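Local coordinates for nicking enzyme (Staphylococcus aureus, PDB 4HT4), which probably nicks and relaxes plasmid DNA for conjugative transfer of resistance, here represented by its relaxase domain bound to DNA and nickel, at residues A23-S28 with N120-N125; A83-I88 with H130-C135. The protein carries 1 engineered substitution. All blocks are in the same frame, centred on the assembly; numbering follows the deposited sequence.

Contact 1. Residues A23-S28 with N120-N125; sequences AFNSAS and NIHKIN. Engineered in segment 23-28: Phe24 (natural residue Tyr). With NI (nickel (II) ion), chain C.
Asn120 packs its CB against the end of helix 18-26, 3.4 Å from Asn25 O. Its amide lies beside the CB atoms of Asn25 and Ser26. This is where the two backbones come nearest, with Ser26 CA 5.8 Å from Asn120 CA. Ile121 points away from the helix and leaves the contact to the residues on either side of it. His122 makes the one hydrogen bond across the segments. Its CG is anti to the carbonyl carbon (chi1 -76°), which carries the ring toward Asn25. His122 NE2 donates to Asn25 O at 3.3 Å, within the ring plane and on a lone pair in the carbonyl plane. The bond is moderately bent, 146° at the hydrogen. His122 ND1 binds the nickel ion at 2.0 Å. The ring is thus held by the metal through one nitrogen and by a helix carbonyl through the other, so Asn25 O is a second-shell partner of the metal site. His130 and His132 complete the protein part of the site. The engineered Phe24, tyrosine in the natural protein, has its ring edge-to-face with Tyr41. Helix 18-26 covers the His132 face of the sheet, while Ile121 packs on helix 96-108 on the other face.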
loop_
_atom_site.group_PDB
_atom_site.type_symbol
_atom_site.label_atom_id
_atom_site.label_comp_id
_atom_site.label_asym_id
_atom_site.label_seq_id
_atom_site.Cartn_x
_atom_site.Cartn_y
_atom_site.Cartn_z
ATOM N N ALA A 23 -8.419 7.343 4.321
ATOM C CA ALA A 23 -9.765 7.830 4.045
ATOM C C ALA A 23 -9.851 8.413 2.639
ATOM O O ALA A 23 -10.843 8.219 1.936
ATOM C CB ALA A 23 -10.173 8.868 5.074
ATOM N N PHE A 24 -8.806 9.128 2.239
ATOM C CA PHE A 24 -8.761 9.754 0.924
ATOM C C PHE A 24 -8.706 8.712 -0.188
ATOM O O PHE A 24 -9.310 8.889 -1.247
ATOM C CB PHE A 24 -7.555 10.690 0.827
ATOM C CG PHE A 24 -7.441 11.405 -0.490
ATOM C CD1 PHE A 24 -8.163 12.561 -0.729
ATOM C CD2 PHE A 24 -6.603 10.927 -1.483
ATOM C CE1 PHE A 24 -8.057 13.225 -1.938
ATOM C CE2 PHE A 24 -6.493 11.586 -2.695
ATOM C CZ PHE A 24 -7.221 12.736 -2.922
ATOM N N ASN A 25 -7.981 7.627 0.058
ATOM C CA ASN A 25 -7.797 6.588 -0.948
ATOM C C ASN A 25 -8.956 5.599 -1.008
ATOM O O ASN A 25 -9.293 5.096 -2.079
ATOM C CB ASN A 25 -6.479 5.844 -0.715
ATOM C CG ASN A 25 -5.266 6.730 -0.917
ATOM O OD1 ASN A 25 -5.389 7.940 -1.109
ATOM N ND2 ASN A 25 -4.082 6.130 -0.869
ATOM N N SER A 26 -9.562 5.321 0.141
ATOM C CA SER A 26 -10.655 4.357 0.212
ATOM C C SER A 26 -12.017 5.028 0.084
ATOM O O SER A 26 -13.046 4.349 0.055
ATOM C CB SER A 26 -10.594 3.567 1.520
ATOM O OG SER A 26 -10.677 4.431 2.640
ATOM N N ALA A 27 -12.011 6.356 0.004
ATOM C CA ALA A 27 -13.239 7.146 -0.077
ATOM C C ALA A 27 -14.196 6.810 1.063
ATOM O O ALA A 27 -15.371 6.523 0.837
ATOM C CB ALA A 27 -13.920 6.950 -1.428
ATOM N N SER A 28 -13.680 6.849 2.288
ATOM C CA SER A 28 -14.469 6.495 3.461
ATOM C C SER A 28 -14.273 7.497 4.593
ATOM O O SER A 28 -13.431 8.392 4.505
ATOM C CB SER A 28 -14.109 5.086 3.938
ATOM O OG SER A 28 -12.729 4.986 4.240
ATOM N N ASN A 120 -6.111 0.134 -2.409
ATOM C CA ASN A 120 -7.209 0.912 -2.967
ATOM C C ASN A 120 -6.982 1.202 -4.446
ATOM O O ASN A 120 -5.956 1.769 -4.825
ATOM C CB ASN A 120 -7.392 2.222 -2.200
ATOM C CG ASN A 120 -7.563 2.006 -0.712
ATOM O OD1 ASN A 120 -6.630 2.205 0.066
ATOM N ND2 ASN A 120 -8.755 1.588 -0.307
ATOM N N ILE A 121 -7.941 0.813 -5.276
ATOM C CA ILE A 121 -7.822 0.997 -6.717
ATOM C C ILE A 121 -8.636 2.192 -7.208
ATOM O O ILE A 121 -9.838 2.282 -6.957
ATOM C CB ILE A 121 -8.260 -0.260 -7.478
ATOM C CG1 ILE A 121 -7.447 -1.469 -7.013
ATOM C CG2 ILE A 121 -8.101 -0.055 -8.974
ATOM C CD1 ILE A 121 -7.809 -2.751 -7.717
ATOM N N HIS A 122 -7.970 3.100 -7.914
ATOM C CA HIS A 122 -8.614 4.303 -8.424
ATOM C C HIS A 122 -8.984 4.192 -9.894
ATOM O O HIS A 122 -8.382 3.417 -10.638
ATOM C CB HIS A 122 -7.698 5.510 -8.249
ATOM C CG HIS A 122 -7.632 6.028 -6.848
ATOM N ND1 HIS A 122 -6.831 7.090 -6.486
ATOM C CD2 HIS A 122 -8.269 5.631 -5.721
ATOM C CE1 HIS A 122 -6.983 7.328 -5.193
ATOM N NE2 HIS A 122 -7.846 6.454 -4.707
ATOM N N LYS A 123 -9.970 4.997 -10.284
ATOM C CA LYS A 123 -10.408 5.194 -11.671
ATOM C C LYS A 123 -10.182 4.056 -12.670
ATOM O O LYS A 123 -9.423 4.202 -13.629
ATOM C CB LYS A 123 -9.847 6.509 -12.232
ATOM C CG LYS A 123 -8.355 6.712 -12.013
ATOM C CD LYS A 123 -7.866 7.987 -12.683
ATOM C CE LYS A 123 -8.547 9.220 -12.115
ATOM N NZ LYS A 123 -8.047 10.466 -12.759
ATOM N N ILE A 124 -10.856 2.931 -12.451
ATOM C CA ILE A 124 -10.911 1.892 -13.468
ATOM C C ILE A 124 -11.856 2.401 -14.552
ATOM O O ILE A 124 -12.568 3.384 -14.339
ATOM C CB ILE A 124 -11.415 0.553 -12.901
ATOM C CG1 ILE A 124 -10.883 0.335 -11.485
ATOM C CG2 ILE A 124 -10.997 -0.605 -13.797
ATOM C CD1 ILE A 124 -11.228 -1.022 -10.914
ATOM N N ASN A 125 -11.851 1.742 -15.710
ATOM C CA ASN A 125 -12.639 2.172 -16.864
ATOM C C ASN A 125 -12.210 3.547 -17.368
ATOM O O ASN A 125 -12.955 4.215 -18.083
ATOM C CB ASN A 125 -14.140 2.163 -16.556
ATOM C CG ASN A 125 -14.574 0.915 -15.819
ATOM O OD1 ASN A 125 -14.045 -0.170 -16.051
ATOM N ND2 ASN A 125 -15.539 1.064 -14.919
HETATM NI NI NI C . -5.179 8.081 -7.067
HETATM O O HOH W 1 -3.948 9.285 -8.011
HETATM O O HOH W 2 -5.723 9.181 -5.526
#

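Contact 2. Residues A83-I88 with H130-C135; sequences AREIII and HAHLLC. With NI (nickel (II) ion), chain C; nucleotides of chain B.
An extended Glu85 chain (chi1 -176°, CG anti to the backbone N) and a His132 ring swung to the backbone N side (chi1 -55°) lie side by side, pointing the same way. His132 ND1 donates to Glu85 OE2 at 3.1 Å. The carboxylate is met on its anti side, somewhat out of its plane, while OE2 stays near the ring plane. The other ring nitrogen, His132 NE2, binds nickel at 2.0 Å, and His130 NE2 does the same. Nickel on one nitrogen and Glu85 on the other fix the ring's rotation, and the carboxylate would probably polarise it. Asn25 adds a weak hydrogen bond to the same carboxylate. Ile87 lies side by side with His132, its CG2 3.5 Å from His132 ND1. His130, Ala131 and His132 form the His-hydrophobic-His signature of HUH relaxases, on a central strand of the antiparallel sheet. Arg84 with Cys135, Ile86 with Leu133 and Ile88 with Ala131 are antiparallel hydrogen-bonded pairs; the bond from Leu133 N to Ile86 O is weak. On the face of those residues Ile88 CD1 meets Leu133 CD1 at 4.1 Å, and Trp168 and Trp172 of helix 162-182 cover Ile86 and Ile88. Arg84, bent at chi3, leads away from Cys135 to the DNA. Arg84 NH1 donates a nearly straight bond of 2.7 Å to O4 of DT20 of chain B and also bonds Asn7.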
loop_
_atom_site.group_PDB
_atom_site.type_symbol
_atom_site.label_atom_id
_atom_site.label_comp_id
_atom_site.label_asym_id
_atom_site.label_seq_id
_atom_site.Cartn_x
_atom_site.Cartn_y
_atom_site.Cartn_z
ATOM N N ALA A 83 3.626 5.561 7.456
ATOM C CA ALA A 83 3.415 4.502 6.478
ATOM C C ALA A 83 4.198 4.720 5.189
ATOM O O ALA A 83 4.821 5.763 4.989
ATOM C CB ALA A 83 1.929 4.355 6.172
ATOM N N ARG A 84 4.157 3.715 4.321
ATOM C CA ARG A 84 4.762 3.798 3.002
ATOM C C ARG A 84 3.681 3.666 1.945
ATOM O O ARG A 84 2.899 2.718 1.967
ATOM C CB ARG A 84 5.784 2.679 2.815
ATOM C CG ARG A 84 6.230 2.490 1.375
ATOM C CD ARG A 84 7.027 1.207 1.203
ATOM N NE ARG A 84 8.132 1.119 2.152
ATOM C CZ ARG A 84 9.309 1.713 1.983
ATOM N NH1 ARG A 84 9.536 2.444 0.901
ATOM N NH2 ARG A 84 10.258 1.578 2.897
ATOM N N GLU A 85 3.631 4.615 1.017
ATOM C CA GLU A 85 2.661 4.532 -0.066
ATOM C C GLU A 85 3.316 4.106 -1.372
ATOM O O GLU A 85 4.287 4.716 -1.823
ATOM C CB GLU A 85 1.927 5.859 -0.259
ATOM C CG GLU A 85 0.830 5.783 -1.310
ATOM C CD GLU A 85 0.083 7.090 -1.481
ATOM O OE1 GLU A 85 0.639 8.150 -1.127
ATOM O OE2 GLU A 85 -1.065 7.056 -1.971
ATOM N N ILE A 86 2.775 3.053 -1.973
ATOM C CA ILE A 86 3.229 2.598 -3.276
ATOM C C ILE A 86 2.086 2.665 -4.274
ATOM O O ILE A 86 1.083 1.965 -4.124
ATOM C CB ILE A 86 3.750 1.154 -3.223
ATOM C CG1 ILE A 86 5.006 1.070 -2.358
ATOM C CG2 ILE A 86 4.040 0.643 -4.624
ATOM C CD1 ILE A 86 5.580 -0.323 -2.266
ATOM N N ILE A 87 2.225 3.513 -5.286
ATOM C CA ILE A 87 1.224 3.564 -6.343
ATOM C C ILE A 87 1.760 2.912 -7.611
ATOM O O ILE A 87 2.937 3.051 -7.949
ATOM C CB ILE A 87 0.718 5.001 -6.623
ATOM C CG1 ILE A 87 1.745 5.815 -7.413
ATOM C CG2 ILE A 87 0.369 5.704 -5.322
ATOM C CD1 ILE A 87 1.218 7.150 -7.892
ATOM N N ILE A 88 0.896 2.174 -8.295
ATOM C CA ILE A 88 1.294 1.460 -9.500
ATOM C C ILE A 88 0.308 1.699 -10.634
ATOM O O ILE A 88 -0.901 1.759 -10.416
ATOM C CB ILE A 88 1.420 -0.056 -9.249
ATOM C CG1 ILE A 88 0.146 -0.599 -8.593
ATOM C CG2 ILE A 88 2.630 -0.354 -8.381
ATOM C CD1 ILE A 88 0.219 -2.069 -8.243
ATOM N N HIS A 130 -4.991 3.297 -11.693
ATOM C CA HIS A 130 -3.861 3.096 -10.794
ATOM C C HIS A 130 -4.309 2.513 -9.461
ATOM O O HIS A 130 -5.500 2.493 -9.150
ATOM C CB HIS A 130 -3.088 4.403 -10.580
ATOM C CG HIS A 130 -3.896 5.495 -9.950
ATOM N ND1 HIS A 130 -4.544 6.462 -10.689
ATOM C CD2 HIS A 130 -4.145 5.785 -8.652
ATOM C CE1 HIS A 130 -5.165 7.295 -9.872
ATOM N NE2 HIS A 130 -4.939 6.906 -8.630
ATOM N N ALA A 131 -3.348 2.034 -8.679
ATOM C CA ALA A 131 -3.651 1.434 -7.388
ATOM C C ALA A 131 -2.722 1.943 -6.294
ATOM O O ALA A 131 -1.503 1.797 -6.384
ATOM C CB ALA A 131 -3.576 -0.076 -7.481
ATOM N N HIS A 132 -3.307 2.538 -5.260
ATOM C CA HIS A 132 -2.539 3.018 -4.120
ATOM C C HIS A 132 -2.367 1.901 -3.098
ATOM O O HIS A 132 -3.309 1.162 -2.813
ATOM C CB HIS A 132 -3.245 4.202 -3.461
ATOM C CG HIS A 132 -3.553 5.325 -4.400
ATOM N ND1 HIS A 132 -2.860 6.516 -4.388
ATOM C CD2 HIS A 132 -4.485 5.442 -5.376
ATOM C CE1 HIS A 132 -3.351 7.318 -5.317
ATOM N NE2 HIS A 132 -4.339 6.691 -5.929
ATOM N N LEU A 133 -1.166 1.778 -2.548
ATOM C CA LEU A 133 -0.899 0.759 -1.540
ATOM C C LEU A 133 -0.257 1.348 -0.285
ATOM O O LEU A 133 0.939 1.638 -0.267
ATOM C CB LEU A 133 -0.013 -0.355 -2.107
ATOM C CG LEU A 133 -0.637 -1.355 -3.084
ATOM C CD1 LEU A 133 -0.706 -0.792 -4.495
ATOM C CD2 LEU A 133 0.142 -2.660 -3.065
ATOM N N LEU A 134 -1.061 1.528 0.759
ATOM C CA LEU A 134 -0.554 1.988 2.047
ATOM C C LEU A 134 -0.014 0.818 2.859
ATOM O O LEU A 134 -0.758 -0.090 3.231
ATOM C CB LEU A 134 -1.646 2.708 2.838
ATOM C CG LEU A 134 -1.662 4.233 2.760
ATOM C CD1 LEU A 134 -2.775 4.794 3.627
ATOM C CD2 LEU A 134 -0.319 4.795 3.189
ATOM N N CYS A 135 1.284 0.852 3.138
ATOM C CA CYS A 135 1.947 -0.243 3.832
ATOM C C CYS A 135 2.541 0.212 5.161
ATOM O O CYS A 135 3.054 1.326 5.274
ATOM C CB CYS A 135 3.047 -0.829 2.949
ATOM S SG CYS A 135 2.493 -1.316 1.301
HETATM NI NI NI C . -5.179 8.081 -7.067
ATOM P P DT B 20 14.505 9.074 -2.884
ATOM O OP1 DT B 20 15.022 10.406 -3.268
ATOM O OP2 DT B 20 13.057 8.786 -2.970
ATOM O "O5'" DT B 20 15.266 7.967 -3.745
ATOM C "C5'" DT B 20 16.683 7.941 -3.768
ATOM C "C4'" DT B 20 17.172 6.510 -3.878
ATOM O "O4'" DT B 20 16.678 5.768 -2.735
ATOM C "C3'" DT B 20 16.689 5.767 -5.118
ATOM O "O3'" DT B 20 17.723 4.935 -5.637
ATOM C "C2'" DT B 20 15.525 4.935 -4.591
ATOM C "C1'" DT B 20 16.006 4.613 -3.182
ATOM N N1 DT B 20 14.908 4.319 -2.230
ATOM C C2 DT B 20 15.020 3.230 -1.400
ATOM O O2 DT B 20 15.981 2.487 -1.403
ATOM N N3 DT B 20 13.959 3.036 -0.557
ATOM C C4 DT B 20 12.821 3.809 -0.465
ATOM O O4 DT B 20 11.917 3.559 0.324
ATOM C C5 DT B 20 12.768 4.935 -1.362
ATOM C C7 DT B 20 11.580 5.848 -1.353
ATOM C C6 DT B 20 13.800 5.135 -2.191
HETATM O O HOH W 1 -3.948 9.285 -8.011
HETATM O O HOH W 2 -5.723 9.181 -5.526
#

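Overall arrangement
From the N terminus the chain passes strand 5-11 and reaches 23-28 at the end of helix 18-26. It then builds edge strand 48-52 and helix 64-74 before 83-88. Helix 96-108 leads on to 120-125, where contact 1 closes a loop of 91 residues. The chain turns back at once into 130-135, and contact 2 closes a loop of 41 residues. The segments alternate, so the two loops cross. Contact 1 ties a helix to the sheet; contact 2 joins two strands within it. Strands 117-122 and 130-136 are neighbours, linked by backbone bonds of Asn120 with His132 and His122 with His130. The contacts share one nickel ion and both its waters.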